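Local coordinates for cell death abnormality protein 2 (Caenorhabditis elegans, PDB 3QWX) that acts as a Crk-family SH2-SH3 signalling adaptor required for engulfment of cell corpses and for cell migration, including that of the gonadal distal tip cells, at residues 4-14 against 92-101; 28-39 against 51-62. One frame throughout, in Å; residues are numbered along the deposited sequence.

Contact 1: residues 4-14 against 92-101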
loop_
_atom_site.group_PDB
_atom_site.type_symbol
_atom_site.label_atom_id
_atom_site.label_comp_id
_atom_site.label_asym_id
_atom_site.label_seq_id
_atom_site.Cartn_x
_atom_site.Cartn_y
_atom_site.Cartn_z
ATOM N N ASN A 4 -0.775 -8.845 15.159
ATOM C CA ASN A 4 -0.556 -9.910 14.183
ATOM C C ASN A 4 0.536 -9.547 13.157
ATOM O O ASN A 4 1.588 -9.019 13.532
ATOM C CB ASN A 4 -1.873 -10.305 13.496
ATOM C CG ASN A 4 -2.995 -10.629 14.491
ATOM O OD1 ASN A 4 -3.235 -9.879 15.446
ATOM N ND2 ASN A 4 -3.706 -11.742 14.251
ATOM N N GLY A 5 0.283 -9.822 11.874
ATOM C CA GLY A 5 1.308 -9.720 10.840
ATOM C C GLY A 5 1.513 -8.340 10.226
ATOM O O GLY A 5 2.451 -8.117 9.445
ATOM N N PHE A 6 0.629 -7.413 10.569
ATOM C CA PHE A 6 0.731 -6.038 10.119
ATOM C C PHE A 6 -0.057 -5.167 11.091
ATOM O O PHE A 6 -0.856 -5.667 11.883
ATOM C CB PHE A 6 0.205 -5.886 8.683
ATOM C CG PHE A 6 -1.257 -6.224 8.532
ATOM C CD1 PHE A 6 -2.232 -5.232 8.643
ATOM C CD2 PHE A 6 -1.659 -7.524 8.287
ATOM C CE1 PHE A 6 -3.575 -5.541 8.503
ATOM C CE2 PHE A 6 -3.009 -7.842 8.155
ATOM C CZ PHE A 6 -3.961 -6.852 8.267
ATOM N N ASP A 7 0.194 -3.866 11.041
ATOM C CA ASP A 7 -0.511 -2.915 11.884
ATOM C C ASP A 7 -1.559 -2.205 11.028
ATOM O O ASP A 7 -1.206 -1.446 10.117
ATOM C CB ASP A 7 0.484 -1.920 12.489
ATOM C CG ASP A 7 -0.184 -0.889 13.394
ATOM O OD1 ASP A 7 -1.431 -0.890 13.498
ATOM O OD2 ASP A 7 0.551 -0.072 13.998
ATOM N N PRO A 8 -2.849 -2.480 11.299
ATOM C CA PRO A 8 -3.971 -1.932 10.524
ATOM C C PRO A 8 -3.966 -0.413 10.517
ATOM O O PRO A 8 -4.380 0.186 9.533
ATOM C CB PRO A 8 -5.209 -2.440 11.291
ATOM C CG PRO A 8 -4.747 -3.630 12.002
ATOM C CD PRO A 8 -3.323 -3.350 12.393
ATOM N N PHE A 9 -3.507 0.208 11.602
ATOM C CA PHE A 9 -3.470 1.668 11.657
ATOM C C PHE A 9 -2.441 2.272 10.692
ATOM O O PHE A 9 -2.552 3.431 10.284
ATOM C CB PHE A 9 -3.277 2.161 13.096
ATOM C CG PHE A 9 -4.451 1.846 13.982
ATOM C CD1 PHE A 9 -5.622 2.582 13.887
ATOM C CD2 PHE A 9 -4.407 0.779 14.862
ATOM C CE1 PHE A 9 -6.724 2.267 14.689
ATOM C CE2 PHE A 9 -5.505 0.461 15.664
ATOM C CZ PHE A 9 -6.659 1.206 15.565
ATOM N N GLU A 10 -1.462 1.469 10.305
ATOM C CA GLU A 10 -0.405 1.936 9.404
ATOM C C GLU A 10 -0.629 1.512 7.949
ATOM O O GLU A 10 0.327 1.271 7.199
ATOM C CB GLU A 10 0.950 1.454 9.907
ATOM C CG GLU A 10 1.314 2.045 11.262
ATOM C CD GLU A 10 1.251 3.570 11.268
ATOM O OE1 GLU A 10 1.704 4.195 10.275
ATOM O OE2 GLU A 10 0.741 4.142 12.261
ATOM N N TRP A 11 -1.892 1.462 7.541
ATOM C CA TRP A 11 -2.249 0.961 6.214
ATOM C C TRP A 11 -1.749 1.823 5.051
ATOM O O TRP A 11 -1.623 1.339 3.922
ATOM C CB TRP A 11 -3.760 0.752 6.105
ATOM C CG TRP A 11 -4.573 2.009 6.173
ATOM C CD1 TRP A 11 -5.190 2.526 7.277
ATOM C CD2 TRP A 11 -4.876 2.901 5.091
ATOM N NE1 TRP A 11 -5.860 3.679 6.949
ATOM C CE2 TRP A 11 -5.675 3.936 5.615
ATOM C CE3 TRP A 11 -4.542 2.928 3.730
ATOM C CZ2 TRP A 11 -6.146 4.993 4.822
ATOM C CZ3 TRP A 11 -5.014 3.977 2.946
ATOM C CH2 TRP A 11 -5.805 4.992 3.494
ATOM N N ARG A 12 -1.472 3.094 5.321
ATOM C CA ARG A 12 -0.973 3.992 4.280
ATOM C C ARG A 12 0.418 3.564 3.803
ATOM O O ARG A 12 0.851 3.926 2.708
ATOM C CB ARG A 12 -1.008 5.452 4.752
ATOM C CG ARG A 12 -2.438 6.022 4.832
ATOM C CD ARG A 12 -2.458 7.397 5.480
ATOM N NE ARG A 12 -3.788 8.015 5.499
ATOM C CZ ARG A 12 -4.723 7.777 6.417
ATOM N NH1 ARG A 12 -4.504 6.899 7.395
ATOM N NH2 ARG A 12 -5.894 8.401 6.347
ATOM N N SER A 13 1.095 2.756 4.614
ATOM C CA SER A 13 2.376 2.168 4.228
ATOM C C SER A 13 2.222 0.900 3.373
ATOM O O SER A 13 3.202 0.406 2.817
ATOM C CB SER A 13 3.232 1.876 5.459
ATOM O OG SER A 13 3.437 3.055 6.225
ATOM N N PHE A 14 1.012 0.350 3.278
ATOM C CA PHE A 14 0.783 -0.681 2.255
ATOM C C PHE A 14 -0.233 -0.264 1.187
ATOM O O PHE A 14 -0.907 -1.101 0.571
ATOM C CB PHE A 14 0.532 -2.077 2.828
ATOM C CG PHE A 14 -0.412 -2.125 3.995
ATOM C CD1 PHE A 14 -1.781 -2.065 3.801
ATOM C CD2 PHE A 14 0.075 -2.304 5.284
ATOM C CE1 PHE A 14 -2.662 -2.151 4.888
ATOM C CE2 PHE A 14 -0.792 -2.395 6.375
ATOM C CZ PHE A 14 -2.159 -2.310 6.173
ATOM N N ILE A 92 -11.074 2.183 8.248
ATOM C CA ILE A 92 -10.272 1.236 7.488
ATOM C C ILE A 92 -9.412 0.324 8.389
ATOM O O ILE A 92 -9.243 -0.855 8.095
ATOM C CB ILE A 92 -9.412 1.963 6.399
ATOM C CG1 ILE A 92 -10.318 2.543 5.302
ATOM C CG2 ILE A 92 -8.384 1.015 5.794
ATOM C CD1 ILE A 92 -9.623 3.522 4.346
ATOM N N PRO A 93 -8.854 0.860 9.489
ATOM C CA PRO A 93 -8.101 -0.096 10.314
ATOM C C PRO A 93 -8.997 -1.182 10.913
ATOM O O PRO A 93 -8.586 -2.350 10.996
ATOM C CB PRO A 93 -7.476 0.797 11.393
ATOM C CG PRO A 93 -7.330 2.162 10.683
ATOM C CD PRO A 93 -8.617 2.257 9.900
ATOM N N ALA A 94 -10.209 -0.805 11.310
ATOM C CA ALA A 94 -11.159 -1.761 11.852
ATOM C C ALA A 94 -11.487 -2.827 10.806
ATOM O O ALA A 94 -11.547 -4.014 11.119
ATOM C CB ALA A 94 -12.425 -1.055 12.323
ATOM N N LEU A 95 -11.678 -2.395 9.559
ATOM C CA LEU A 95 -11.947 -3.304 8.450
ATOM C C LEU A 95 -10.792 -4.273 8.256
ATOM O O LEU A 95 -11.002 -5.470 8.124
ATOM C CB LEU A 95 -12.195 -2.516 7.152
ATOM C CG LEU A 95 -12.467 -3.250 5.826
ATOM C CD1 LEU A 95 -13.205 -2.355 4.841
ATOM C CD2 LEU A 95 -11.183 -3.802 5.202
ATOM N N LEU A 96 -9.571 -3.747 8.215
ATOM C CA LEU A 96 -8.377 -4.560 7.974
ATOM C C LEU A 96 -8.124 -5.534 9.116
ATOM O O LEU A 96 -7.805 -6.693 8.882
ATOM C CB LEU A 96 -7.135 -3.673 7.792
ATOM C CG LEU A 96 -7.101 -2.748 6.562
ATOM C CD1 LEU A 96 -5.865 -1.881 6.600
ATOM C CD2 LEU A 96 -7.164 -3.545 5.266
ATOM N N ASN A 97 -8.232 -5.050 10.353
ATOM C CA ASN A 97 -8.131 -5.937 11.514
ATOM C C ASN A 97 -9.122 -7.091 11.433
ATOM O O ASN A 97 -8.786 -8.251 11.718
ATOM C CB ASN A 97 -8.392 -5.173 12.807
ATOM C CG ASN A 97 -8.330 -6.072 14.024
ATOM O OD1 ASN A 97 -7.244 -6.489 14.441
ATOM N ND2 ASN A 97 -9.492 -6.380 14.597
ATOM N N HIS A 98 -10.354 -6.765 11.056
ATOM C CA HIS A 98 -11.423 -7.756 11.027
ATOM C C HIS A 98 -11.039 -8.937 10.131
ATOM O O HIS A 98 -11.326 -10.093 10.440
ATOM C CB HIS A 98 -12.728 -7.106 10.544
ATOM C CG HIS A 98 -13.873 -8.063 10.414
ATOM N ND1 HIS A 98 -14.698 -8.383 11.468
ATOM C CD2 HIS A 98 -14.331 -8.767 9.351
ATOM C CE1 HIS A 98 -15.617 -9.242 11.063
ATOM N NE2 HIS A 98 -15.419 -9.488 9.782
ATOM N N PHE A 99 -10.381 -8.650 9.013
ATOM C CA PHE A 99 -10.107 -9.707 8.042
ATOM C C PHE A 99 -8.757 -10.404 8.258
ATOM O O PHE A 99 -8.303 -11.174 7.421
ATOM C CB PHE A 99 -10.297 -9.199 6.605
ATOM C CG PHE A 99 -11.751 -8.982 6.236
ATOM C CD1 PHE A 99 -12.577 -10.061 5.975
ATOM C CD2 PHE A 99 -12.284 -7.701 6.155
ATOM C CE1 PHE A 99 -13.906 -9.880 5.635
ATOM C CE2 PHE A 99 -13.622 -7.500 5.824
ATOM C CZ PHE A 99 -14.434 -8.593 5.557
ATOM N N LYS A 100 -8.135 -10.144 9.401
ATOM C CA LYS A 100 -7.020 -10.961 9.857
ATOM C C LYS A 100 -7.523 -12.335 10.288
ATOM O O LYS A 100 -6.838 -13.337 10.104
ATOM C CB LYS A 100 -6.302 -10.309 11.044
ATOM C CG LYS A 100 -5.356 -9.169 10.701
ATOM C CD LYS A 100 -4.555 -8.805 11.945
ATOM C CE LYS A 100 -3.513 -7.748 11.679
ATOM N NZ LYS A 100 -2.738 -7.462 12.918
ATOM N N MET A 101 -8.720 -12.371 10.863
ATOM C CA MET A 101 -9.232 -13.583 11.512
ATOM C C MET A 101 -10.560 -14.053 10.936
ATOM O O MET A 101 -11.213 -14.933 11.501
ATOM C CB MET A 101 -9.384 -13.372 13.025
ATOM C CG MET A 101 -8.066 -13.260 13.792
ATOM S SD MET A 101 -6.997 -14.717 13.641
ATOM C CE MET A 101 -7.782 -15.842 14.801
#
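The Phe6 ring lies under the extended side chain of Lys100: CE of Lys100 sits over one face, 3.6 Å from the ring centroid, while the carbonyl O of Leu96 lies near the ring plane at the edge. NZ of Lys100 stands almost on the ring normal, 4.6 Å from the centroid, a cation-pi contact on top of the CH-pi one. Trp11 is covered on both faces, by CG2 of Ile92 over its five-membered ring (3.8 Å to the centroid, 6° off the normal) and by CG of Arg12 on the opposite side; CG of Pro93 meets its edge. CB of Pro93 lies over a face of the Phe9 ring, and CD1 of Leu96 touches the rim of Phe14, near its plane.

Lys100 runs straight beyond CG, sliding past Phe6 in the opposite direction, which carries NZ to the backbone of Phe6. There NZ of Lys100 donates to Phe6 O at 2.8 Å, in the carbonyl plane, so one ammonium group both lies over the ring and grips the main chain. The aliphatic part of Lys100 also passes Asn4, with Lys100 CD 3.4 Å from Asn4 CB. Between the aromatic groups the Pro8 ring packs against the helix, CB of Pro8 being 3.4 Å from Pro93 O. Trp11 has CG between its backbone N and carbonyl carbon (chi1 66°), which turns the indole toward Ile92 and Pro93. CB of Trp11 lies 3.4 Å from CD1 of Leu96. Asp7 OD1 accepts from Phe9 N in an Asx turn at the start of the 3-10 segment.

Phe6 and Phe14 also meet Phe38 edge-to-face, in the central sheet. The contact thus closes the N-terminal segment over the second helix of an SH2 domain, which packs on one side of that sheet.

Contact 2: residues 28-39 against 51-62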
loop_
_atom_site.group_PDB
_atom_site.type_symbol
_atom_site.label_atom_id
_atom_site.label_comp_id
_atom_site.label_asym_id
_atom_site.label_seq_id
_atom_site.Cartn_x
_atom_site.Cartn_y
_atom_site.Cartn_z
ATOM N N LEU A 28 0.385 -9.591 -7.350
ATOM C CA LEU A 28 -0.108 -10.505 -6.325
ATOM C C LEU A 28 -0.349 -11.917 -6.863
ATOM O O LEU A 28 -0.427 -12.879 -6.090
ATOM C CB LEU A 28 -1.351 -9.933 -5.626
ATOM C CG LEU A 28 -1.033 -8.863 -4.567
ATOM C CD1 LEU A 28 -2.285 -8.171 -4.090
ATOM C CD2 LEU A 28 -0.297 -9.456 -3.363
ATOM N N GLY A 29 -0.431 -12.041 -8.188
ATOM C CA GLY A 29 -0.612 -13.331 -8.827
ATOM C C GLY A 29 0.671 -14.104 -9.112
ATOM O O GLY A 29 0.619 -15.267 -9.528
ATOM N N GLU A 30 1.821 -13.468 -8.890
ATOM C CA GLU A 30 3.111 -14.114 -9.138
ATOM C C GLU A 30 3.272 -15.374 -8.271
ATOM O O GLU A 30 2.763 -15.433 -7.150
ATOM C CB GLU A 30 4.267 -13.107 -8.969
ATOM C CG GLU A 30 4.250 -12.022 -10.055
ATOM C CD GLU A 30 5.448 -11.091 -10.024
ATOM O OE1 GLU A 30 6.110 -10.969 -8.973
ATOM O OE2 GLU A 30 5.724 -10.471 -11.069
ATOM N N PRO A 31 3.951 -16.405 -8.805
ATOM C CA PRO A 31 3.974 -17.739 -8.172
ATOM C C PRO A 31 4.533 -17.746 -6.758
ATOM O O PRO A 31 4.085 -18.548 -5.940
ATOM C CB PRO A 31 4.883 -18.559 -9.099
ATOM C CG PRO A 31 4.805 -17.866 -10.414
ATOM C CD PRO A 31 4.639 -16.397 -10.107
ATOM N N GLN A 32 5.498 -16.878 -6.469
ATOM C CA GLN A 32 6.155 -16.890 -5.154
ATOM C C GLN A 32 5.383 -16.127 -4.056
ATOM O O GLN A 32 5.764 -16.135 -2.883
ATOM C CB GLN A 32 7.584 -16.346 -5.274
ATOM C CG GLN A 32 7.692 -14.822 -5.346
ATOM C CD GLN A 32 7.176 -14.226 -6.651
ATOM O OE1 GLN A 32 6.946 -14.932 -7.624
ATOM N NE2 GLN A 32 6.981 -12.914 -6.661
ATOM N N VAL A 33 4.309 -15.449 -4.446
ATOM C CA VAL A 33 3.490 -14.694 -3.494
ATOM C C VAL A 33 2.612 -15.633 -2.664
ATOM O O VAL A 33 1.857 -16.437 -3.214
ATOM C CB VAL A 33 2.598 -13.655 -4.218
ATOM C CG1 VAL A 33 1.640 -12.976 -3.228
ATOM C CG2 VAL A 33 3.456 -12.633 -4.935
ATOM N N SER A 34 2.711 -15.529 -1.339
ATOM C CA SER A 34 1.986 -16.443 -0.454
ATOM C C SER A 34 0.536 -16.021 -0.263
ATOM O O SER A 34 0.200 -14.840 -0.349
ATOM C CB SER A 34 2.689 -16.559 0.897
ATOM O OG SER A 34 2.870 -15.285 1.482
ATOM N N ILE A 35 -0.333 -16.993 -0.030
ATOM C CA ILE A 35 -1.730 -16.677 0.211
ATOM C C ILE A 35 -1.838 -15.775 1.439
ATOM O O ILE A 35 -1.127 -15.962 2.418
ATOM C CB ILE A 35 -2.572 -17.961 0.350
ATOM C CG1 ILE A 35 -2.667 -18.671 -1.009
ATOM C CG2 ILE A 35 -3.967 -17.631 0.860
ATOM C CD1 ILE A 35 -3.245 -20.106 -0.919
ATOM N N GLY A 36 -2.703 -14.772 1.379
ATOM C CA GLY A 36 -2.860 -13.850 2.494
ATOM C C GLY A 36 -2.109 -12.542 2.277
ATOM O O GLY A 36 -2.256 -11.581 3.059
ATOM N N THR A 37 -1.290 -12.502 1.227
ATOM C CA THR A 37 -0.579 -11.264 0.883
ATOM C C THR A 37 -1.570 -10.287 0.246
ATOM O O THR A 37 -2.399 -10.681 -0.575
ATOM C CB THR A 37 0.617 -11.538 -0.062
ATOM O OG1 THR A 37 1.389 -12.619 0.461
ATOM C CG2 THR A 37 1.514 -10.326 -0.195
ATOM N N PHE A 38 -1.494 -9.019 0.633
ATOM C CA PHE A 38 -2.467 -8.031 0.174
ATOM C C PHE A 38 -1.857 -6.639 0.021
ATOM O O PHE A 38 -0.784 -6.339 0.563
ATOM C CB PHE A 38 -3.642 -7.955 1.166
ATOM C CG PHE A 38 -3.272 -7.333 2.479
ATOM C CD1 PHE A 38 -2.677 -8.088 3.478
ATOM C CD2 PHE A 38 -3.483 -5.986 2.701
ATOM C CE1 PHE A 38 -2.315 -7.517 4.685
ATOM C CE2 PHE A 38 -3.116 -5.399 3.913
ATOM C CZ PHE A 38 -2.526 -6.171 4.901
ATOM N N LEU A 39 -2.552 -5.784 -0.716
ATOM C CA LEU A 39 -2.206 -4.377 -0.742
ATOM C C LEU A 39 -3.459 -3.548 -0.919
ATOM O O LEU A 39 -4.516 -4.063 -1.302
ATOM C CB LEU A 39 -1.201 -4.079 -1.854
ATOM C CG LEU A 39 -1.562 -4.459 -3.296
ATOM C CD1 LEU A 39 -2.510 -3.439 -3.929
ATOM C CD2 LEU A 39 -0.275 -4.560 -4.110
ATOM N N LEU A 51 -8.934 -3.128 -2.144
ATOM C CA LEU A 51 -8.088 -4.076 -1.456
ATOM C C LEU A 51 -7.881 -5.243 -2.413
ATOM O O LEU A 51 -8.852 -5.863 -2.843
ATOM C CB LEU A 51 -8.795 -4.557 -0.180
ATOM C CG LEU A 51 -8.141 -5.635 0.677
ATOM C CD1 LEU A 51 -6.841 -5.145 1.319
ATOM C CD2 LEU A 51 -9.119 -6.097 1.740
ATOM N N THR A 52 -6.627 -5.539 -2.735
ATOM C CA THR A 52 -6.272 -6.666 -3.612
ATOM C C THR A 52 -5.495 -7.732 -2.824
ATOM O O THR A 52 -4.516 -7.414 -2.145
ATOM C CB THR A 52 -5.435 -6.194 -4.857
ATOM O OG1 THR A 52 -6.150 -5.170 -5.556
ATOM C CG2 THR A 52 -5.172 -7.353 -5.819
ATOM N N VAL A 53 -5.944 -8.988 -2.918
ATOM C CA VAL A 53 -5.456 -10.081 -2.074
ATOM C C VAL A 53 -5.193 -11.370 -2.872
ATOM O O VAL A 53 -5.987 -11.758 -3.721
ATOM C CB VAL A 53 -6.472 -10.426 -0.939
ATOM C CG1 VAL A 53 -5.803 -11.230 0.169
ATOM C CG2 VAL A 53 -7.092 -9.176 -0.361
ATOM N N ARG A 54 -4.074 -12.027 -2.588
ATOM C CA ARG A 54 -3.816 -13.376 -3.098
ATOM C C ARG A 54 -4.516 -14.344 -2.147
ATOM O O ARG A 54 -4.141 -14.451 -0.975
ATOM C CB ARG A 54 -2.311 -13.650 -3.104
ATOM C CG ARG A 54 -1.906 -15.070 -3.489
ATOM C CD ARG A 54 -2.305 -15.437 -4.908
ATOM N NE ARG A 54 -1.649 -16.680 -5.322
ATOM C CZ ARG A 54 -0.439 -16.733 -5.883
ATOM N NH1 ARG A 54 0.235 -15.610 -6.108
ATOM N NH2 ARG A 54 0.096 -17.902 -6.233
ATOM N N GLU A 55 -5.549 -15.019 -2.640
ATOM C CA GLU A 55 -6.409 -15.831 -1.774
ATOM C C GLU A 55 -6.356 -17.316 -2.109
ATOM O O GLU A 55 -6.843 -18.154 -1.350
ATOM C CB GLU A 55 -7.855 -15.318 -1.818
ATOM C CG GLU A 55 -7.998 -13.929 -1.194
ATOM C CD GLU A 55 -9.426 -13.543 -0.910
ATOM O OE1 GLU A 55 -10.124 -14.280 -0.174
ATOM O OE2 GLU A 55 -9.850 -12.492 -1.416
ATOM N N ALA A 56 -5.763 -17.642 -3.247
ATOM C CA ALA A 56 -5.644 -19.035 -3.659
ATOM C C ALA A 56 -4.439 -19.209 -4.573
ATOM O O ALA A 56 -3.958 -18.249 -5.163
ATOM C CB ALA A 56 -6.926 -19.492 -4.359
ATOM N N ASP A 57 -3.957 -20.438 -4.692
ATOM C CA ASP A 57 -2.872 -20.728 -5.617
ATOM C C ASP A 57 -3.408 -21.015 -7.020
ATOM O O ASP A 57 -2.922 -20.454 -8.003
ATOM C CB ASP A 57 -1.995 -21.862 -5.084
ATOM C CG ASP A 57 -0.979 -21.373 -4.057
ATOM O OD1 ASP A 57 -0.701 -20.149 -4.029
ATOM O OD2 ASP A 57 -0.458 -22.202 -3.278
ATOM N N GLU A 58 -4.428 -21.865 -7.098
ATOM C CA GLU A 58 -5.105 -22.168 -8.357
ATOM C C GLU A 58 -6.256 -21.191 -8.520
ATOM O O GLU A 58 -7.164 -21.176 -7.677
ATOM C CB GLU A 58 -5.686 -23.588 -8.316
ATOM C CG GLU A 58 -4.870 -24.585 -7.503
ATOM C CD GLU A 58 -5.632 -25.866 -7.202
ATOM O OE1 GLU A 58 -6.735 -26.051 -7.764
ATOM O OE2 GLU A 58 -5.130 -26.687 -6.400
ATOM N N GLY A 59 -6.227 -20.390 -9.590
ATOM C CA GLY A 59 -7.246 -19.371 -9.829
ATOM C C GLY A 59 -8.593 -19.955 -9.492
ATOM O O GLY A 59 -8.793 -21.147 -9.748
ATOM N N ASN A 60 -9.527 -19.187 -8.932
ATOM C CA ASN A 60 -9.491 -17.730 -8.736
ATOM C C ASN A 60 -8.432 -17.226 -7.736
ATOM O O ASN A 60 -8.707 -17.088 -6.544
ATOM C CB ASN A 60 -10.896 -17.321 -8.273
ATOM C CG ASN A 60 -11.026 -15.840 -7.971
ATOM O OD1 ASN A 60 -10.186 -15.029 -8.357
ATOM N ND2 ASN A 60 -12.096 -15.485 -7.278
ATOM N N ALA A 61 -7.225 -16.946 -8.219
ATOM C CA ALA A 61 -6.098 -16.691 -7.320
ATOM C C ALA A 61 -6.120 -15.328 -6.633
ATOM O O ALA A 61 -5.919 -15.234 -5.418
ATOM C CB ALA A 61 -4.768 -16.896 -8.057
ATOM N N VAL A 62 -6.323 -14.275 -7.414
ATOM C CA VAL A 62 -6.265 -12.926 -6.882
ATOM C C VAL A 62 -7.650 -12.277 -6.895
ATOM O O VAL A 62 -8.319 -12.279 -7.925
ATOM C CB VAL A 62 -5.223 -12.069 -7.656
ATOM C CG1 VAL A 62 -5.200 -10.653 -7.132
ATOM C CG2 VAL A 62 -3.830 -12.687 -7.526
#
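Arg54 NH1 is held by two backbone carbonyls, Leu28 O at 2.8 Å and Glu30 O at 2.7 Å, both close to the guanidinium plane. The bond to Glu30 O is nearly straight at the hydrogen (170°), although NH1 stands 40° above that carbonyl's plane; Val33 N reaches the same oxygen from the opposite face. Val33 O lies over one face of the guanidinium without a bond to it. A bend at chi2 (63°) turns the arginine chain back, and the remaining nitrogens are taken up within its own segment: Arg54 NE donates to Ala56 O at 2.8 Å, and Arg54 NH2 forms a weak bond within a salt bridge to Asp57 OD1. Four bonds, one of them weak, therefore fix the group's rotation, and its positive charge would probably polarise the carbonyls that converge on it.

Arg54 N donates to Thr37 O, and Arg54 O accepts from Gly36 N at 2.8 Å. Gly36 belongs to the type II turn from Ser34 to Thr37. Ile35 lies across the 55-57 backbone, its CD1 3.8 Å from Ala56 CA. Phe38 and Val53 form a non-hydrogen-bonded antiparallel pair, followed by the hydrogen-bonded pair Leu39 and Thr52. CD1 of Leu28 presses tightly on CG2 of Thr52 at 3.5 Å, and CG2 of Val62 packs against the backbone N and CA of Gly29.

Thr52 OG1 accepts from Arg41 NE, probably the phosphotyrosine-binding arginine of SH2 domains. This is the central hairpin of the SH2 sheet, strands 37-42 and 49-54, with the first SH2 helix, 21-29, on its Leu39 and Thr52 face and Leu109 on the Phe38 and Val53 face. Strand 62-69 continues the sheet beyond 49-54, and 111-112 pairs with 37-42.

Overall arrangement
Both contacts belong to the SH2 domain, with the SH3 domain following in the chain, and their centres are about 17 Å apart. Contact 2 is nested along the chain inside the loop closed by contact 1: 4-14 comes first, then 28-39 and 51-62, and finally 92-101. They meet through Phe38, whose CE2 is 3.4 Å from Phe14 CE1, and through Leu96 beside Leu51. Contact 1 supplies the helix and N-terminal segment on one side of the central sheet; contact 2 ties two strands of that sheet to helix 21-29 on the other. Together they span the helix-sheet-helix sandwich of an SH2 domain.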